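PDB 2FML: MutT/nudix family protein from Enterococcus faecalis, which is of unknown function but, as a Nudix-family protein with a predicted NrtR-like winged-helix domain, may hydrolyse or sense a nucleoside diphosphate derivative and bind DNA. Local coordinates for residues L40-V45 / E86-R91. Numbering follows the deposited sequence.
Sequences LTVDMV and EDSVLR
With CG2 trans to its backbone N, V89 extends that methyl toward the strand, while V42 has CG1 anti to its carbonyl carbon (chi1 -74°), which leaves CG2 between backbone N and carbonyl carbon, facing the helix. The two valines, whose CA atoms lie 5.6 Å apart, meet at an oblique angle: V42 CB lies 3.7 Å from V89 CB, and V42 CG2 presses on the helix backbone at V89 CA, 3.6 Å away. The same V42 methyl also rests beside S88 OG, 3.8 Å off, a hydroxyl with a weak hydrogen bond to E83. Two residues further along the strand, M44, a selenomethionine, offers its CB to V89 CG2 at 3.7 Å; beyond CB the chain bends and carries the selenium off from the helix segment. V89 CG2 thus bridges V42 and M44, on the same face of the strand. No hydrogen bond joins the segments; this buried contact illustrates a helix laid on a sheet around a valine-valine pair, the axes crossing at -57°. Helix 85-97 is that of the Nudix box, which in this family usually carries metal-binding acidic residues; its R91 forms salt bridges with E83 and E95. Beneath it, strand 39-50 pairs antiparallel with strand 72-78 and parallel with strand 123-131, which supplies Y128 against V89, while D43, on the other face, hydrogen-bonds to T125 and touches H186 of helix 186-200.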
# COMPACT_ATOMS: atom_id res chain seq x y z
N LEU A 40 6.36 -7.98 12.69
CA LEU A 40 5.34 -7.46 11.80
C LEU A 40 4.12 -7.02 12.62
O LEU A 40 3.54 -7.80 13.36
CB LEU A 40 4.88 -8.52 10.78
CG LEU A 40 3.90 -7.98 9.66
CD1 LEU A 40 4.73 -7.04 8.81
CD2 LEU A 40 3.37 -9.12 8.82
N THR A 41 3.72 -5.76 12.45
CA THR A 41 2.56 -5.28 13.15
C THR A 41 1.60 -4.66 12.15
O THR A 41 1.89 -4.59 10.93
CB THR A 41 2.92 -4.19 14.23
OG1 THR A 41 3.59 -3.12 13.61
CG2 THR A 41 3.80 -4.70 15.34
N VAL A 42 0.41 -4.33 12.69
CA VAL A 42 -0.68 -3.70 11.96
C VAL A 42 -1.12 -2.55 12.86
O VAL A 42 -1.07 -2.66 14.07
CB VAL A 42 -1.92 -4.69 11.69
CG1 VAL A 42 -1.59 -5.66 10.62
CG2 VAL A 42 -2.36 -5.42 12.97
N ASP A 43 -1.60 -1.48 12.26
CA ASP A 43 -2.17 -0.38 12.99
C ASP A 43 -3.40 0.06 12.20
O ASP A 43 -3.44 -0.04 10.93
CB ASP A 43 -1.16 0.80 13.07
CG ASP A 43 -0.12 0.59 14.17
OD1 ASP A 43 -0.48 0.77 15.36
OD2 ASP A 43 1.05 0.22 13.86
N MSE A 44 -4.37 0.60 12.92
CA MSE A 44 -5.67 0.87 12.32
C MSE A 44 -6.08 2.30 12.53
O MSE A 44 -6.07 2.77 13.67
CB MSE A 44 -6.68 -0.10 12.91
CG MSE A 44 -8.10 0.20 12.61
SE MSE A 44 -8.63 -0.22 10.73
CE MSE A 44 -8.82 1.44 10.27
N VAL A 45 -6.42 2.99 11.43
CA VAL A 45 -6.96 4.37 11.52
C VAL A 45 -8.46 4.30 11.31
O VAL A 45 -8.91 4.04 10.21
CB VAL A 45 -6.32 5.37 10.54
CG1 VAL A 45 -6.97 6.76 10.74
CG2 VAL A 45 -4.75 5.45 10.71
N GLU A 86 -4.64 -8.32 7.09
CA GLU A 86 -6.07 -8.08 7.12
C GLU A 86 -6.81 -8.76 8.34
O GLU A 86 -7.52 -8.10 9.11
CB GLU A 86 -6.72 -8.58 5.81
CG GLU A 86 -6.46 -7.75 4.61
CD GLU A 86 -5.16 -8.13 3.86
OE1 GLU A 86 -4.40 -9.03 4.31
OE2 GLU A 86 -4.91 -7.52 2.78
N ASP A 87 -6.64 -10.07 8.49
CA ASP A 87 -7.17 -10.84 9.63
C ASP A 87 -6.69 -10.22 10.96
O ASP A 87 -7.46 -10.03 11.91
CB ASP A 87 -6.57 -12.24 9.58
CG ASP A 87 -7.17 -13.11 8.50
OD1 ASP A 87 -8.26 -12.75 7.97
OD2 ASP A 87 -6.57 -14.19 8.24
N SER A 88 -5.39 -9.93 10.99
CA SER A 88 -4.74 -9.50 12.21
C SER A 88 -5.28 -8.10 12.66
O SER A 88 -5.55 -7.85 13.87
CB SER A 88 -3.20 -9.52 11.97
OG SER A 88 -2.49 -9.18 13.17
N VAL A 89 -5.44 -7.19 11.70
CA VAL A 89 -5.86 -5.81 12.07
C VAL A 89 -7.30 -5.79 12.59
O VAL A 89 -7.62 -5.03 13.51
CB VAL A 89 -5.59 -4.74 10.96
CG1 VAL A 89 -6.64 -4.82 9.81
CG2 VAL A 89 -5.52 -3.34 11.61
N LEU A 90 -8.14 -6.65 12.03
CA LEU A 90 -9.48 -6.83 12.52
C LEU A 90 -9.59 -7.45 13.91
O LEU A 90 -10.43 -7.05 14.67
CB LEU A 90 -10.33 -7.66 11.53
CG LEU A 90 -10.50 -7.32 10.03
CD1 LEU A 90 -11.43 -8.41 9.41
CD2 LEU A 90 -10.99 -5.96 9.83
N ARG A 91 -8.76 -8.46 14.18
CA ARG A 91 -8.63 -9.10 15.50
C ARG A 91 -8.07 -8.12 16.57
O ARG A 91 -8.62 -8.02 17.68
CB ARG A 91 -7.66 -10.26 15.35
CG ARG A 91 -7.68 -11.36 16.41
CD ARG A 91 -6.36 -12.07 16.31
NE ARG A 91 -5.53 -11.39 17.25
CZ ARG A 91 -4.31 -10.94 17.09
NH1 ARG A 91 -3.59 -11.05 15.99
NH2 ARG A 91 -3.80 -10.34 18.12